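Cell division control protein 45 cdc45 putative (PDB 6CC2) probably acts in eukaryotic DNA replication, where Cdc45 is a component of the CMG replicative helicase together with MCM2-7 and GINS. Local coordinates at residues R263-Y268 and K399-N404. Residues are numbered along the deposited sequence; the frame is centred on the assembly and turned at random. Where two conformers were deposited one is given.
Sequences RHWTLY and KCIESN. With EDO (1,2-ethanediol), chain K.
One face of the Trp-265 indole carries the branched side chain of Ile-401. Ile-401 CG1 sits 3.8 Å from the centroid of the six-membered ring and 15° off the normal, which puts the methylene over the ring face as a CH-pi contact. On one face of the His-264 ring, Arg-263 CB lies 4.0 Å above the centre. In plane at the Arg-263 guanidinium edge sits O2 of a 1,2-ethanediol, probably from the crystallisation liquor, which accepts from NH1 (3.0 Å). NH1 also forms a salt bridge with Asp-256, and NH2 with Asp-356, which suits an arginine with several N-H groups to offer. Ile-401 CD1 lies over the pyrrole side, 3.7 Å from Trp-265 CG, while Ile-401 CG2 meets Trp-265 NE1 at 3.6 Å. With CG1 anti to the carbonyl carbon (chi1 -76°), both isoleucine branches can lie against the indole, a broad, largely apolar plate suited to a beta-branched partner. Ile-401 CD1 also rests on His-264 O. No hydrogen bond joins the two segments. Asn-404 folds its amide back, and ND2 donates to Cys-400 O at 2.9 Å, across that carbonyl's plane from the helical N-H of Asn-404; Asn-404 OD1 accepts a hydrogen bond from Arg-275 NH2. Thr-266, at the N-cap of helix 267-273, accepts from Asp-269 N through OG1, a short hydroxyl well placed for a backbone N-H at a helix start. The contact docks the connection between strand 251-257 and helix 267-273 onto long helix 393-417, with His-273 packing against Trp-265 and Phe-397 stacking on His-264.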
loop_
_atom_site.group_PDB
_atom_site.type_symbol
_atom_site.label_atom_id
_atom_site.label_comp_id
_atom_site.label_asym_id
_atom_site.label_seq_id
_atom_site.Cartn_x
_atom_site.Cartn_y
_atom_site.Cartn_z
ATOM N N ARG A 263 8.227 -15.610 -9.112
ATOM C CA ARG A 263 9.611 -15.912 -9.429
ATOM C C ARG A 263 10.464 -16.098 -8.188
ATOM O O ARG A 263 11.520 -16.721 -8.264
ATOM C CB ARG A 263 10.193 -14.812 -10.321
ATOM C CG ARG A 263 9.735 -14.876 -11.767
ATOM C CD ARG A 263 10.337 -13.731 -12.607
ATOM N NE ARG A 263 9.850 -12.446 -12.099
ATOM C CZ ARG A 263 8.659 -11.939 -12.391
ATOM N NH1 ARG A 263 7.833 -12.561 -13.220
ATOM N NH2 ARG A 263 8.294 -10.788 -11.852
ATOM N N HIS A 264 10.018 -15.594 -7.041
ATOM C CA HIS A 264 10.778 -15.641 -5.794
ATOM C C HIS A 264 10.149 -16.596 -4.789
ATOM O O HIS A 264 10.455 -16.556 -3.588
ATOM C CB HIS A 264 10.884 -14.216 -5.256
ATOM C CG HIS A 264 11.255 -13.251 -6.331
ATOM N ND1 HIS A 264 12.512 -13.226 -6.901
ATOM C CD2 HIS A 264 10.515 -12.347 -7.014
ATOM C CE1 HIS A 264 12.526 -12.322 -7.871
ATOM N NE2 HIS A 264 11.321 -11.801 -7.974
ATOM N N TRP A 265 9.294 -17.479 -5.267
ATOM C CA TRP A 265 8.531 -18.374 -4.404
ATOM C C TRP A 265 8.419 -19.709 -5.124
ATOM O O TRP A 265 9.374 -20.148 -5.789
ATOM C CB TRP A 265 7.168 -17.760 -4.106
ATOM C CG TRP A 265 6.512 -18.165 -2.843
ATOM C CD1 TRP A 265 6.877 -19.151 -1.996
ATOM C CD2 TRP A 265 5.367 -17.524 -2.249
ATOM N NE1 TRP A 265 6.022 -19.190 -0.907
ATOM C CE2 TRP A 265 5.080 -18.206 -1.054
ATOM C CE3 TRP A 265 4.561 -16.454 -2.628
ATOM C CZ2 TRP A 265 4.027 -17.844 -0.225
ATOM C CZ3 TRP A 265 3.516 -16.104 -1.806
ATOM C CH2 TRP A 265 3.262 -16.792 -0.618
ATOM N N THR A 266 7.272 -20.373 -4.961
ATOM C CA THR A 266 6.938 -21.614 -5.653
ATOM C C THR A 266 5.601 -21.421 -6.354
ATOM O O THR A 266 4.780 -20.609 -5.928
ATOM C CB THR A 266 6.824 -22.819 -4.724
ATOM O OG1 THR A 266 5.653 -22.691 -3.888
ATOM C CG2 THR A 266 8.064 -22.980 -3.829
ATOM N N LEU A 267 5.369 -22.188 -7.425
ATOM C CA LEU A 267 4.072 -22.113 -8.096
ATOM C C LEU A 267 2.948 -22.424 -7.123
ATOM O O LEU A 267 1.938 -21.715 -7.069
ATOM C CB LEU A 267 4.040 -23.078 -9.271
ATOM C CG LEU A 267 2.656 -23.294 -9.897
ATOM C CD1 LEU A 267 2.070 -21.990 -10.393
ATOM C CD2 LEU A 267 2.739 -24.335 -11.027
ATOM N N TYR A 268 3.121 -23.485 -6.333
ATOM C CA TYR A 268 2.078 -23.957 -5.435
ATOM C C TYR A 268 1.650 -22.870 -4.466
ATOM O O TYR A 268 0.460 -22.573 -4.339
ATOM C CB TYR A 268 2.599 -25.180 -4.683
ATOM C CG TYR A 268 1.590 -25.916 -3.846
ATOM C CD1 TYR A 268 0.814 -26.934 -4.389
ATOM C CD2 TYR A 268 1.433 -25.611 -2.513
ATOM C CE1 TYR A 268 -0.099 -27.630 -3.629
ATOM C CE2 TYR A 268 0.506 -26.302 -1.730
ATOM C CZ TYR A 268 -0.254 -27.304 -2.298
ATOM O OH TYR A 268 -1.166 -27.985 -1.538
ATOM N N LYS A 399 9.896 -11.718 4.233
ATOM C CA LYS A 399 8.915 -11.181 5.167
ATOM C C LYS A 399 7.512 -11.241 4.567
ATOM O O LYS A 399 6.545 -11.622 5.251
ATOM C CB LYS A 399 9.260 -9.745 5.545
ATOM C CG LYS A 399 8.370 -9.165 6.637
ATOM C CD LYS A 399 8.805 -7.726 7.016
ATOM C CE LYS A 399 7.900 -7.147 8.100
ATOM N NZ LYS A 399 8.299 -5.748 8.466
ATOM N N CYS A 400 7.390 -10.887 3.284
ATOM C CA CYS A 400 6.099 -10.937 2.614
ATOM C C CYS A 400 5.566 -12.364 2.558
ATOM O O CYS A 400 4.382 -12.607 2.793
ATOM C CB CYS A 400 6.252 -10.345 1.196
ATOM S SG CYS A 400 4.734 -10.188 0.304
ATOM N N ILE A 401 6.425 -13.314 2.198
ATOM C CA ILE A 401 6.006 -14.703 2.090
ATOM C C ILE A 401 5.554 -15.235 3.445
ATOM O O ILE A 401 4.491 -15.848 3.572
ATOM C CB ILE A 401 7.145 -15.552 1.502
ATOM C CG1 ILE A 401 7.246 -15.296 -0.012
ATOM C CG2 ILE A 401 6.926 -17.024 1.801
ATOM C CD1 ILE A 401 8.501 -15.872 -0.650
ATOM N N GLU A 402 6.360 -15.008 4.478
ATOM C CA GLU A 402 6.013 -15.496 5.804
ATOM C C GLU A 402 4.702 -14.886 6.302
ATOM O O GLU A 402 3.848 -15.605 6.844
ATOM C CB GLU A 402 7.144 -15.192 6.790
ATOM C CG GLU A 402 6.870 -15.693 8.199
ATOM C CD GLU A 402 8.021 -15.433 9.148
ATOM O OE1 GLU A 402 9.025 -14.828 8.715
ATOM O OE2 GLU A 402 7.923 -15.833 10.328
ATOM N N SER A 403 4.532 -13.572 6.136
ATOM C CA SER A 403 3.312 -12.922 6.611
ATOM C C SER A 403 2.093 -13.482 5.896
ATOM O O SER A 403 1.077 -13.791 6.523
ATOM C CB SER A 403 3.407 -11.409 6.422
ATOM O OG SER A 403 4.453 -10.855 7.215
ATOM N N ASN A 404 2.160 -13.600 4.573
ATOM C CA ASN A 404 1.012 -14.089 3.831
ATOM C C ASN A 404 0.701 -15.549 4.160
ATOM O O ASN A 404 -0.473 -15.925 4.230
ATOM C CB ASN A 404 1.234 -13.873 2.333
ATOM C CG ASN A 404 0.854 -12.466 1.903
ATOM O OD1 ASN A 404 -0.322 -12.172 1.685
ATOM N ND2 ASN A 404 1.827 -11.586 1.827
HETATM C C1 EDO K . 5.612 -15.831 -15.345
HETATM O O1 EDO K . 5.967 -16.206 -16.680
HETATM C C2 EDO K . 6.874 -15.745 -14.492
HETATM O O2 EDO K . 7.813 -14.854 -15.105
#